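Local coordinates for protein halogenase PltM (Pseudomonas fluorescens, PDB 6BZN) that halogenates phenolic substrates as a flavin-dependent enzyme, with an unusual tolerance for different substrates and for chloride, bromide or iodide, at residues L349-R352 against G353-T356; E64-T67 against P68-F72. One frame throughout, in Å; residues are numbered along the deposited sequence.

Overall arrangement
Interactions 1 and 2 are the starts of two helices, 352-374 and 68-81, with centres about 8 Å apart, and they meet directly. S351 OG lies 2.6 Å from A65 O, a probable hydrogen bond between the two loops that lead into the helices. The next residue, R352, makes a salt bridge through NH1 to E69 OE2 at 3.0 Å, and I355 packs against helix 68-81 and the residue before it, its CG1 3.3 Å from T67 OG1. A65 of interaction 2 and S351 and L354 of interaction 1 are FAD-binding residues. This model has no FAD bound here, but glycerol molecules hydrogen-bond to S351, R352, E64 and A65 on this side.

Interaction 1 (L349-R352 against G353-T356)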
ATOM      1  N   LEU A 349      -6.693  -3.414  -1.230  1.00 11.74           N
ATOM      2  CA  LEU A 349      -6.857  -4.423  -0.187  1.00 11.86           C
ATOM      3  C   LEU A 349      -5.532  -4.826   0.431  1.00 11.92           C
ATOM      4  O   LEU A 349      -4.639  -5.315  -0.254  1.00 11.91           O
ATOM      5  CB  LEU A 349      -7.551  -5.672  -0.733  1.00 12.13           C
ATOM      6  CG  LEU A 349      -7.856  -6.741   0.320  1.00 12.52           C
ATOM      7  CD1 LEU A 349      -8.935  -6.256   1.270  1.00 12.93           C
ATOM      8  CD2 LEU A 349      -8.249  -8.063  -0.316  1.00 12.92           C
ATOM      9  N   PHE A 350      -5.430  -4.628   1.739  1.00 11.58           N
ATOM     10  CA  PHE A 350      -4.212  -4.864   2.537  1.00 11.70           C
ATOM     11  C   PHE A 350      -3.143  -3.796   2.401  1.00 11.49           C
ATOM     12  O   PHE A 350      -2.086  -3.921   3.023  1.00 10.88           O
ATOM     13  CB  PHE A 350      -3.586  -6.253   2.313  1.00 12.45           C
ATOM     14  CG  PHE A 350      -4.475  -7.390   2.697  1.00 12.73           C
ATOM     15  CD1 PHE A 350      -4.915  -7.515   4.005  1.00 13.41           C
ATOM     16  CD2 PHE A 350      -4.850  -8.340   1.777  1.00 13.20           C
ATOM     17  CE1 PHE A 350      -5.729  -8.560   4.396  1.00 13.69           C
ATOM     18  CE2 PHE A 350      -5.664  -9.393   2.156  1.00 14.03           C
ATOM     19  CZ  PHE A 350      -6.104  -9.505   3.466  1.00 13.97           C
ATOM     20  N   SER A 351      -3.397  -2.757   1.600  1.00 11.23           N
ATOM     21  CA  SER A 351      -2.541  -1.592   1.536  1.00 12.08           C
ATOM     22  C   SER A 351      -1.058  -1.946   1.278  1.00 11.99           C
ATOM     23  O   SER A 351      -0.145  -1.411   1.894  1.00 12.29           O
ATOM     24  CB  SER A 351      -2.764  -0.734   2.798  1.00 12.16           C
ATOM     25  OG  SER A 351      -2.418   0.602   2.532  1.00 13.10           O
ATOM     26  N   ARG A 352      -0.834  -2.855   0.330  1.00 12.13           N
ATOM     27  CA  ARG A 352       0.517  -3.290  -0.008  1.00 12.66           C
ATOM     28  C   ARG A 352       1.290  -2.264  -0.860  1.00 12.87           C
ATOM     29  O   ARG A 352       2.518  -2.267  -0.847  1.00 12.47           O
ATOM     30  CB  ARG A 352       0.498  -4.650  -0.729  1.00 12.76           C
ATOM     31  CG  ARG A 352      -0.189  -5.775   0.044  1.00 13.24           C
ATOM     32  CD  ARG A 352       0.335  -5.968   1.466  1.00 13.27           C
ATOM     33  NE  ARG A 352       1.755  -6.319   1.481  1.00 13.71           N
ATOM     34  CZ  ARG A 352       2.457  -6.650   2.563  1.00 14.17           C
ATOM     35  NH1 ARG A 352       1.887  -6.684   3.776  1.00 14.26           N
ATOM     36  NH2 ARG A 352       3.749  -6.949   2.425  1.00 15.07           N
ATOM     37  N   GLY A 353       0.576  -1.387  -1.562  1.00 13.23           N
ATOM     38  CA  GLY A 353       1.210  -0.375  -2.425  1.00 13.26           C
ATOM     39  C   GLY A 353       2.224   0.507  -1.714  1.00 13.55           C
ATOM     40  O   GLY A 353       3.358   0.655  -2.172  1.00 12.35           O
ATOM     41  N   LEU A 354       1.831   1.081  -0.578  1.00 13.83           N
ATOM     42  CA  LEU A 354       2.745   1.908   0.205  1.00 14.54           C
ATOM     43  C   LEU A 354       3.976   1.142   0.671  1.00 13.46           C
ATOM     44  O   LEU A 354       5.085   1.685   0.698  1.00 13.43           O
ATOM     45  CB  LEU A 354       2.043   2.498   1.437  1.00 15.71           C
ATOM     46  CG  LEU A 354       1.114   3.668   1.145  1.00 17.12           C
ATOM     47  CD1 LEU A 354       0.262   3.932   2.381  1.00 18.53           C
ATOM     48  CD2 LEU A 354       1.886   4.909   0.726  1.00 17.05           C
ATOM     49  N   ILE A 355       3.769  -0.122   1.028  1.00 12.50           N
ATOM     50  CA  ILE A 355       4.857  -0.954   1.495  1.00 12.25           C
ATOM     51  C   ILE A 355       5.875  -1.133   0.374  1.00 12.12           C
ATOM     52  O   ILE A 355       7.070  -0.880   0.569  1.00 12.07           O
ATOM     53  CB  ILE A 355       4.359  -2.340   1.963  1.00 12.11           C
ATOM     54  CG1 ILE A 355       3.408  -2.183   3.156  1.00 12.10           C
ATOM     55  CG2 ILE A 355       5.546  -3.218   2.293  1.00 12.24           C
ATOM     56  CD1 ILE A 355       2.724  -3.465   3.607  1.00 12.10           C
ATOM     57  N   THR A 356       5.391  -1.566  -0.794  1.00 11.70           N
ATOM     58  CA  THR A 356       6.273  -1.818  -1.927  1.00 11.82           C
ATOM     59  C   THR A 356       7.017  -0.535  -2.307  1.00 12.06           C
ATOM     60  O   THR A 356       8.232  -0.573  -2.554  1.00 12.28           O
ATOM     61  CB  THR A 356       5.491  -2.358  -3.132  1.00 11.78           C
ATOM     62  OG1 THR A 356       4.697  -3.482  -2.722  1.00 12.22           O
ATOM     63  CG2 THR A 356       6.418  -2.781  -4.233  1.00 11.82           C
TER
HETATM   64  O   HOH W   1      -1.108   1.187   0.074  1.00 16.60           O
HETATM   65  O   HOH W   2       3.971  -5.315  -0.657  1.00 27.13           O
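R352 lays its guanidinium across I355, so that the methyl CD1 of the isoleucine sits over the centre of one flat face, 3.4 Å from CZ. The arginine is folded rather than stretched: bends at chi2 (-53°) and chi3 (-61°) turn its chain back along the young helix, and that brings the plane over the residue three positions on. I355 meets it with an extended arm, CD1 continuing straight on from CG1 (chi2 173°). The nitrogens do the polar work. NE donates to water 2 at 3.2 Å, and that water is 2.9 Å from T356 OG1; NH1 makes a salt bridge with E69, and NH2 a hydrogen bond to a glycerol. In the backbone, T356 N closes the first helical turn with a nearly straight bond to R352 O, 3.0 Å long. Shortened to alanine, R352 would probably leave the E69 carboxylate without its charge partner and open a gap on the side of I355 CD1 that the guanidinium covers.

S351 and L354 are joined differently, through water 1, which donates to S351 OG (2.8 Å) and accepts from L354 N (3.0 Å). The water thus takes up an N-H of the first turn, while S351 OG also bonds to the backbone oxygen of A65. What results is the N-terminal turn of helix 352-374, with a water serving as acceptor for one of its N-H groups, at the FAD site to which S351 and L354 belong.

Interaction 2 (E64-T67 against P68-F72); sequences EAAT and PESGF
T67 is extended (phi -133°, psi 167°) and P68 is already helical, so the chain turns into helix 68-81 at this junction, and G71 N closes the first turn on T67 O at 3.0 Å. Side chains lock the corner with a reciprocal pair. T67 OG1 accepts from S70 N at 3.1 Å, the N-cap bond, while S70 OG accepts from T67 N at 2.9 Å in an almost linear bond; together they make a capping box. Both hydroxyls stand between the backbone N and the carbonyl carbon of their own residues (chi1 46° in T67), which turns each oxygen back toward the partner's amide. S70 CB comes to 3.3 Å from T67 OG1, and A66 CB lies alongside S70 OG at 3.7 Å.

P68 occupies the first helical position, where its ring, having no N-H, leaves no donor in need of an acceptor. P68 CD lies 3.4 Å from T67 CB, a closeness that comes largely with the proline peptide link. E69 bends at chi2 and brings OE1 to 3.5 Å from T67 CB, a plain van der Waals touch. Its other oxygen, OE2, is engaged by S424 of helix 410-441 as well as by R352.

The chemistry is that of a capped helix N-terminus. The N-H groups of T67 and S70, which a helix start would otherwise leave without intrahelical acceptors, are taken up by the two hydroxyl oxygens, and the buried carboxylate of E69 sits at the end where the helix dipole would tend to favour negative charge, so the capping box probably steadies the turn by which the loop with FAD-binding A65 enters the helix.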
ATOM      1  N   GLU A  64      -4.113   5.326   1.885  1.00 13.10           N
ATOM      2  CA  GLU A  64      -4.242   5.995   3.176  1.00 12.86           C
ATOM      3  C   GLU A  64      -3.936   5.120   4.384  1.00 12.60           C
ATOM      4  O   GLU A  64      -3.589   5.646   5.444  1.00 12.46           O
ATOM      5  CB  GLU A  64      -5.648   6.572   3.298  1.00 12.91           C
ATOM      6  CG  GLU A  64      -5.958   7.610   2.206  1.00 13.39           C
ATOM      7  CD  GLU A  64      -7.427   7.772   1.876  1.00 13.37           C
ATOM      8  OE1 GLU A  64      -8.120   6.753   1.652  1.00 13.43           O
ATOM      9  OE2 GLU A  64      -7.875   8.941   1.780  1.00 12.90           O
ATOM     10  N   ALA A  65      -4.060   3.807   4.249  1.00 12.43           N
ATOM     11  CA  ALA A  65      -3.933   2.933   5.412  1.00 12.51           C
ATOM     12  C   ALA A  65      -2.490   2.530   5.585  1.00 12.61           C
ATOM     13  O   ALA A  65      -1.949   1.752   4.791  1.00 12.64           O
ATOM     14  CB  ALA A  65      -4.815   1.701   5.253  1.00 12.36           C
ATOM     15  N   ALA A  66      -1.844   3.073   6.610  1.00 12.84           N
ATOM     16  CA  ALA A  66      -0.500   2.648   6.948  1.00 12.62           C
ATOM     17  C   ALA A  66      -0.560   1.225   7.500  1.00 12.99           C
ATOM     18  O   ALA A  66      -1.625   0.744   7.897  1.00 13.75           O
ATOM     19  CB  ALA A  66       0.140   3.592   7.955  1.00 12.92           C
ATOM     20  N   THR A  67       0.588   0.563   7.500  1.00 12.87           N
ATOM     21  CA  THR A  67       0.723  -0.808   8.006  1.00 13.04           C
ATOM     22  C   THR A  67       1.947  -0.886   8.915  1.00 13.58           C
ATOM     23  O   THR A  67       2.775   0.022   8.921  1.00 13.06           O
ATOM     24  CB  THR A  67       0.942  -1.795   6.861  1.00 13.32           C
ATOM     25  OG1 THR A  67       1.934  -1.264   5.968  1.00 13.18           O
ATOM     26  CG2 THR A  67      -0.346  -2.041   6.114  1.00 13.55           C
ATOM     27  N   PRO A  68       2.077  -1.983   9.681  1.00 13.39           N
ATOM     28  CA  PRO A  68       3.336  -2.141  10.422  1.00 13.46           C
ATOM     29  C   PRO A  68       4.553  -2.060   9.519  1.00 12.58           C
ATOM     30  O   PRO A  68       5.519  -1.402   9.871  1.00 12.56           O
ATOM     31  CB  PRO A  68       3.200  -3.520  11.082  1.00 13.85           C
ATOM     32  CG  PRO A  68       1.752  -3.800  11.099  1.00 14.20           C
ATOM     33  CD  PRO A  68       1.108  -3.054   9.973  1.00 14.03           C
ATOM     34  N   GLU A  69       4.498  -2.712   8.361  1.00 12.69           N
ATOM     35  CA  GLU A  69       5.613  -2.700   7.426  1.00 12.93           C
ATOM     36  C   GLU A  69       5.919  -1.297   6.920  1.00 13.05           C
ATOM     37  O   GLU A  69       7.077  -0.890   6.890  1.00 12.31           O
ATOM     38  CB  GLU A  69       5.354  -3.610   6.227  1.00 13.45           C
ATOM     39  CG  GLU A  69       5.164  -5.082   6.593  1.00 14.24           C
ATOM     40  CD  GLU A  69       3.713  -5.496   6.757  1.00 15.04           C
ATOM     41  OE1 GLU A  69       2.882  -4.676   7.222  1.00 15.97           O
ATOM     42  OE2 GLU A  69       3.383  -6.659   6.414  1.00 16.02           O
ATOM     43  N   SER A  70       4.878  -0.561   6.520  1.00 12.80           N
ATOM     44  CA  SER A  70       5.114   0.772   5.966  1.00 12.92           C
ATOM     45  C   SER A  70       5.742   1.680   7.031  1.00 13.12           C
ATOM     46  O   SER A  70       6.609   2.486   6.714  1.00 13.09           O
ATOM     47  CB  SER A  70       3.845   1.376   5.352  1.00 12.86           C
ATOM     48  OG  SER A  70       2.891   1.782   6.327  1.00 12.90           O
ATOM     49  N   GLY A  71       5.328   1.525   8.292  1.00 13.19           N
ATOM     50  CA  GLY A  71       5.888   2.318   9.382  1.00 13.20           C
ATOM     51  C   GLY A  71       7.359   2.005   9.621  1.00 13.52           C
ATOM     52  O   GLY A  71       8.164   2.910   9.782  1.00 15.06           O
ATOM     53  N   PHE A  72       7.712   0.721   9.629  1.00 13.88           N
ATOM     54  CA  PHE A  72       9.113   0.319   9.762  1.00 13.75           C
ATOM     55  C   PHE A  72       9.953   0.809   8.599  1.00 13.22           C
ATOM     56  O   PHE A  72      11.071   1.240   8.817  1.00 12.63           O
ATOM     57  CB  PHE A  72       9.271  -1.199   9.912  1.00 14.21           C
ATOM     58  CG  PHE A  72       8.881  -1.716  11.278  1.00 15.27           C
ATOM     59  CD1 PHE A  72       9.521  -1.246  12.426  1.00 16.34           C
ATOM     60  CD2 PHE A  72       7.904  -2.696  11.413  1.00 15.81           C
ATOM     61  CE1 PHE A  72       9.152  -1.716  13.684  1.00 16.65           C
ATOM     62  CE2 PHE A  72       7.537  -3.171  12.665  1.00 16.06           C
ATOM     63  CZ  PHE A  72       8.161  -2.676  13.797  1.00 16.52           C
TER